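Amorpha-4,11-diene synthase (Artemisia annua, PDB 4GAX) probably cyclises farnesyl diphosphate to sesquiterpenes with the help of metal ions, here as an alpha-bisabolol synthase mutant. Local coordinates at residues A[427-441]-A[513-525]. Sequence-based numbering, arbitrary orientation.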
loop_
_atom_site.group_PDB
_atom_site.type_symbol
_atom_site.label_atom_id
_atom_site.label_comp_id
_atom_site.label_asym_id
_atom_site.label_seq_id
_atom_site.Cartn_x
_atom_site.Cartn_y
_atom_site.Cartn_z
ATOM N N TYR A 427 -8.097 5.596 10.028
ATOM C CA TYR A 427 -8.176 6.529 11.145
ATOM C C TYR A 427 -8.811 5.832 12.355
ATOM O O TYR A 427 -8.305 5.916 13.480
ATOM C CB TYR A 427 -9.031 7.746 10.795
ATOM C CG TYR A 427 -8.378 8.802 9.923
ATOM C CD1 TYR A 427 -8.899 10.091 9.883
ATOM C CD2 TYR A 427 -7.286 8.510 9.108
ATOM C CE1 TYR A 427 -8.341 11.073 9.088
ATOM C CE2 TYR A 427 -6.713 9.501 8.303
ATOM C CZ TYR A 427 -7.249 10.777 8.301
ATOM O OH TYR A 427 -6.705 11.774 7.519
ATOM N N LEU A 428 -9.930 5.153 12.123
ATOM C CA LEU A 428 -10.664 4.517 13.217
ATOM C C LEU A 428 -9.831 3.417 13.857
ATOM O O LEU A 428 -9.864 3.245 15.075
ATOM C CB LEU A 428 -11.992 3.934 12.722
ATOM C CG LEU A 428 -13.020 4.951 12.230
ATOM C CD1 LEU A 428 -14.378 4.268 11.998
ATOM C CD2 LEU A 428 -13.152 6.075 13.245
ATOM N N GLY A 429 -9.085 2.679 13.033
ATOM C CA GLY A 429 -8.259 1.589 13.524
ATOM C C GLY A 429 -7.035 2.107 14.259
ATOM O O GLY A 429 -6.477 1.411 15.106
ATOM N N MET A 430 -6.623 3.329 13.931
ATOM C CA MET A 430 -5.496 3.990 14.599
ATOM C C MET A 430 -5.929 5.182 15.439
ATOM O O MET A 430 -5.340 6.267 15.357
ATOM C CB MET A 430 -4.466 4.450 13.568
ATOM C CG MET A 430 -3.716 3.318 12.932
ATOM S SD MET A 430 -2.415 3.876 11.787
ATOM C CE MET A 430 -3.112 3.181 10.298
ATOM N N SER A 431 -6.948 4.967 16.263
ATOM C CA SER A 431 -7.550 6.030 17.059
ATOM C C SER A 431 -6.596 6.756 18.016
ATOM O O SER A 431 -6.800 7.936 18.327
ATOM C CB SER A 431 -8.726 5.462 17.857
ATOM O OG SER A 431 -8.409 4.161 18.323
ATOM N N ASP A 432 -5.573 6.056 18.497
ATOM C CA ASP A 432 -4.656 6.630 19.490
ATOM C C ASP A 432 -3.864 7.837 18.984
ATOM O O ASP A 432 -3.399 8.654 19.785
ATOM C CB ASP A 432 -3.686 5.564 19.985
ATOM C CG ASP A 432 -3.142 4.719 18.858
ATOM O OD1 ASP A 432 -3.945 4.312 17.987
ATOM O OD2 ASP A 432 -1.918 4.468 18.833
ATOM N N ILE A 433 -3.711 7.956 17.666
ATOM C CA ILE A 433 -2.914 9.041 17.092
ATOM C C ILE A 433 -3.698 10.007 16.188
ATOM O O ILE A 433 -3.194 11.080 15.826
ATOM C CB ILE A 433 -1.686 8.508 16.308
ATOM C CG1 ILE A 433 -2.123 7.841 15.004
ATOM C CG2 ILE A 433 -0.864 7.553 17.166
ATOM C CD1 ILE A 433 -1.021 7.786 13.959
ATOM N N VAL A 434 -4.921 9.640 15.817
ATOM C CA VAL A 434 -5.733 10.532 14.990
ATOM C C VAL A 434 -5.998 11.870 15.691
ATOM O O VAL A 434 -6.297 11.914 16.881
ATOM C CB VAL A 434 -7.069 9.890 14.552
ATOM C CG1 VAL A 434 -6.813 8.804 13.550
ATOM C CG2 VAL A 434 -7.805 9.334 15.739
ATOM N N THR A 435 -5.856 12.957 14.941
ATOM C CA THR A 435 -6.137 14.292 15.440
ATOM C C THR A 435 -7.416 14.782 14.785
ATOM O O THR A 435 -7.852 14.217 13.779
ATOM C CB THR A 435 -5.024 15.279 15.055
ATOM O OG1 THR A 435 -4.837 15.251 13.635
ATOM C CG2 THR A 435 -3.712 14.921 15.744
ATOM N N LYS A 436 -8.008 15.839 15.335
ATOM C CA LYS A 436 -9.145 16.476 14.677
ATOM C C LYS A 436 -8.666 17.006 13.326
ATOM O O LYS A 436 -9.410 17.008 12.343
ATOM C CB LYS A 436 -9.706 17.614 15.536
ATOM C CG LYS A 436 -11.137 18.030 15.190
ATOM C CD LYS A 436 -11.576 19.248 16.013
ATOM C CE LYS A 436 -13.098 19.429 16.021
ATOM N NZ LYS A 436 -13.538 20.635 16.798
ATOM N N GLU A 437 -7.401 17.419 13.285
ATOM C CA GLU A 437 -6.786 17.961 12.075
ATOM C C GLU A 437 -6.708 16.923 10.967
ATOM O O GLU A 437 -6.829 17.261 9.790
ATOM C CB GLU A 437 -5.382 18.515 12.364
ATOM C CG GLU A 437 -5.367 19.823 13.157
ATOM C CD GLU A 437 -5.911 19.674 14.575
ATOM O OE1 GLU A 437 -5.779 18.572 15.154
ATOM O OE2 GLU A 437 -6.482 20.657 15.107
ATOM N N ALA A 438 -6.505 15.662 11.338
ATOM C CA ALA A 438 -6.398 14.618 10.340
ATOM C C ALA A 438 -7.741 14.470 9.650
ATOM O O ALA A 438 -7.808 14.318 8.428
ATOM C CB ALA A 438 -5.967 13.316 10.965
ATOM N N PHE A 439 -8.815 14.534 10.432
ATOM C CA PHE A 439 -10.153 14.447 9.852
ATOM C C PHE A 439 -10.501 15.670 9.027
ATOM O O PHE A 439 -11.160 15.551 7.993
ATOM C CB PHE A 439 -11.211 14.209 10.928
ATOM C CG PHE A 439 -11.554 12.761 11.113
ATOM C CD1 PHE A 439 -12.258 12.081 10.131
ATOM C CD2 PHE A 439 -11.171 12.081 12.255
ATOM C CE1 PHE A 439 -12.579 10.741 10.289
ATOM C CE2 PHE A 439 -11.493 10.755 12.422
ATOM C CZ PHE A 439 -12.200 10.082 11.434
ATOM N N GLU A 440 -10.078 16.844 9.487
ATOM C CA GLU A 440 -10.238 18.053 8.691
ATOM C C GLU A 440 -9.561 17.859 7.335
ATOM O O GLU A 440 -10.122 18.203 6.287
ATOM C CB GLU A 440 -9.644 19.265 9.416
ATOM C CG GLU A 440 -10.391 19.671 10.675
ATOM C CD GLU A 440 -9.641 20.722 11.482
ATOM O OE1 GLU A 440 -8.509 21.087 11.085
ATOM O OE2 GLU A 440 -10.182 21.181 12.514
ATOM N N TRP A 441 -8.355 17.310 7.353
ATOM C CA TRP A 441 -7.654 16.999 6.113
ATOM C C TRP A 441 -8.510 16.094 5.224
ATOM O O TRP A 441 -8.773 16.410 4.060
ATOM C CB TRP A 441 -6.313 16.320 6.405
ATOM C CG TRP A 441 -5.556 16.024 5.156
ATOM C CD1 TRP A 441 -4.851 16.914 4.392
ATOM C CD2 TRP A 441 -5.431 14.756 4.515
ATOM N NE1 TRP A 441 -4.297 16.274 3.313
ATOM C CE2 TRP A 441 -4.632 14.945 3.367
ATOM C CE3 TRP A 441 -5.915 13.473 4.799
ATOM C CZ2 TRP A 441 -4.310 13.902 2.506
ATOM C CZ3 TRP A 441 -5.589 12.437 3.946
ATOM C CH2 TRP A 441 -4.795 12.656 2.813
ATOM N N ILE A 513 4.507 16.851 0.742
ATOM C CA ILE A 513 3.972 18.161 1.118
ATOM C C ILE A 513 2.914 18.068 2.226
ATOM O O ILE A 513 2.546 19.064 2.851
ATOM C CB ILE A 513 3.380 18.829 -0.156
ATOM C CG1 ILE A 513 3.988 20.199 -0.366
ATOM C CG2 ILE A 513 1.851 18.810 -0.181
ATOM C CD1 ILE A 513 5.439 20.107 -0.642
ATOM N N THR A 514 2.420 16.865 2.490
ATOM C CA THR A 514 1.346 16.729 3.474
ATOM C C THR A 514 1.861 16.513 4.905
ATOM O O THR A 514 2.469 15.477 5.207
ATOM C CB THR A 514 0.359 15.615 3.072
ATOM O OG1 THR A 514 -0.087 15.848 1.729
ATOM C CG2 THR A 514 -0.848 15.632 4.005
ATOM N N LYS A 515 1.606 17.493 5.776
ATOM C CA LYS A 515 2.102 17.461 7.148
ATOM C C LYS A 515 1.001 17.461 8.215
ATOM O O LYS A 515 1.291 17.274 9.399
ATOM C CB LYS A 515 3.014 18.679 7.418
ATOM C CG LYS A 515 4.136 18.878 6.425
ATOM C CD LYS A 515 5.067 17.668 6.387
ATOM C CE LYS A 515 6.061 17.831 5.236
ATOM N NZ LYS A 515 6.898 16.618 5.065
ATOM N N THR A 516 -0.250 17.675 7.813
ATOM C CA THR A 516 -1.333 17.851 8.798
ATOM C C THR A 516 -1.925 16.548 9.303
ATOM O O THR A 516 -2.721 16.542 10.246
ATOM C CB THR A 516 -2.483 18.699 8.251
ATOM O OG1 THR A 516 -2.932 18.133 7.015
ATOM C CG2 THR A 516 -2.019 20.115 8.016
ATOM N N ILE A 517 -1.538 15.453 8.659
ATOM C CA ILE A 517 -1.942 14.114 9.064
ATOM C C ILE A 517 -0.724 13.449 9.722
ATOM O O ILE A 517 0.389 13.545 9.205
ATOM C CB ILE A 517 -2.425 13.317 7.821
ATOM C CG1 ILE A 517 -2.445 11.818 8.053
ATOM C CG2 ILE A 517 -1.499 13.541 6.657
ATOM C CD1 ILE A 517 -2.776 11.055 6.764
ATOM N N PRO A 518 -0.926 12.787 10.873
ATOM C CA PRO A 518 0.178 12.104 11.558
ATOM C C PRO A 518 0.889 11.158 10.604
ATOM O O PRO A 518 0.227 10.454 9.826
ATOM C CB PRO A 518 -0.529 11.310 12.666
ATOM C CG PRO A 518 -1.781 12.102 12.944
ATOM C CD PRO A 518 -2.208 12.619 11.585
ATOM N N ARG A 519 2.220 11.151 10.649
ATOM C CA ARG A 519 2.995 10.321 9.723
ATOM C C ARG A 519 2.573 8.861 9.566
ATOM O O ARG A 519 2.576 8.344 8.440
ATOM C CB ARG A 519 4.494 10.393 10.014
ATOM C CG ARG A 519 5.237 11.031 8.868
ATOM C CD ARG A 519 6.743 10.972 9.020
ATOM N NE ARG A 519 7.289 9.692 8.591
ATOM C CZ ARG A 519 7.290 9.251 7.335
ATOM N NH1 ARG A 519 6.744 9.968 6.355
ATOM N NH2 ARG A 519 7.830 8.079 7.062
ATOM N N PRO A 520 2.238 8.180 10.679
ATOM C CA PRO A 520 1.921 6.758 10.491
ATOM C C PRO A 520 0.653 6.561 9.669
ATOM O O PRO A 520 0.500 5.503 9.039
ATOM C CB PRO A 520 1.732 6.235 11.926
ATOM C CG PRO A 520 2.503 7.196 12.782
ATOM C CD PRO A 520 2.338 8.539 12.110
ATOM N N LEU A 521 -0.226 7.561 9.660
ATOM C CA LEU A 521 -1.433 7.488 8.828
ATOM C C LEU A 521 -1.106 7.834 7.380
ATOM O O LEU A 521 -1.712 7.291 6.433
ATOM C CB LEU A 521 -2.504 8.445 9.367
ATOM C CG LEU A 521 -3.195 7.988 10.653
ATOM C CD1 LEU A 521 -4.076 9.107 11.192
ATOM C CD2 LEU A 521 -4.027 6.732 10.376
ATOM N N LEU A 522 -0.141 8.738 7.197
ATOM C CA LEU A 522 0.270 9.121 5.847
ATOM C C LEU A 522 0.925 7.910 5.198
ATOM O O LEU A 522 0.692 7.627 4.006
ATOM C CB LEU A 522 1.232 10.314 5.891
ATOM C CG LEU A 522 1.758 10.761 4.527
ATOM C CD1 LEU A 522 0.597 11.132 3.626
ATOM C CD2 LEU A 522 2.727 11.939 4.664
ATOM N N VAL A 523 1.723 7.186 5.991
ATOM C CA VAL A 523 2.409 5.984 5.520
ATOM C C VAL A 523 1.354 4.959 5.105
ATOM O O VAL A 523 1.490 4.309 4.066
ATOM C CB VAL A 523 3.365 5.403 6.601
ATOM C CG1 VAL A 523 3.815 3.966 6.257
ATOM C CG2 VAL A 523 4.581 6.331 6.797
ATOM N N ALA A 524 0.288 4.841 5.900
ATOM C CA ALA A 524 -0.814 3.929 5.573
ATOM C C ALA A 524 -1.448 4.317 4.249
ATOM O O ALA A 524 -1.727 3.459 3.423
ATOM C CB ALA A 524 -1.883 3.940 6.682
ATOM N N VAL A 525 -1.701 5.613 4.065
ATOM C CA VAL A 525 -2.286 6.090 2.823
ATOM C C VAL A 525 -1.382 5.740 1.639
ATOM O O VAL A 525 -1.864 5.236 0.632
ATOM C CB VAL A 525 -2.553 7.617 2.834
ATOM C CG1 VAL A 525 -2.934 8.100 1.420
ATOM C CG2 VAL A 525 -3.673 7.969 3.846
HETATM O O HOH W 1 -2.450 16.133 12.858
HETATM O O HOH W 2 -2.402 17.349 1.594
#
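Leu-521 wedges its two methyls between Val-434, Tyr-427 and Met-430. CD1 meets Val-434 CG1 at 3.6 Å, CD2 lies against Met-430 SD, and both border the aromatic ring at Tyr-427 CD2. Met-430 runs past the leucine in the opposite direction, and the bend at its chi3 (-116°) carries CE on to Ala-524 CB; a flexible thioether suits such a winding path. With CG1 between its backbone N and carbonyl carbon (chi1 71°), Ile-433 places CD1 3.8 Å from CB of both Pro-518 and Pro-520, a branched aliphatic chain suiting two proline rings. Tyr-427 crosses Leu-521 at about a right angle, and its OH, 2.9 Å from Ala-438 O, hydrogen-bonds the two helices together from above the carbonyl plane. A phenylalanine in its place would probably leave Ala-438 O without this donor and weaken the tie between the helices.

In the all-helical class I terpene synthase fold, this contact joins the loop 430-435 and helix 436-443 to the loop 514-518 and the first turns of helix 519-535. Thr-435 caps helix 436-443, its OG1 accepting from Ala-438 N; a water bridges the same oxygen to Thr-516 O. Small Ala-438 lets Pro-518 CD approach its CB to 3.9 Å. The broad indole of Trp-441 spans Thr-514, Thr-516 and Ile-517, with NE1 3.6 Å from Thr-514 CG2. A second water, at the indole edge and in its plane, accepts from NE1 and donates to Thr-514 OG1, which also bonds Glu-510 O.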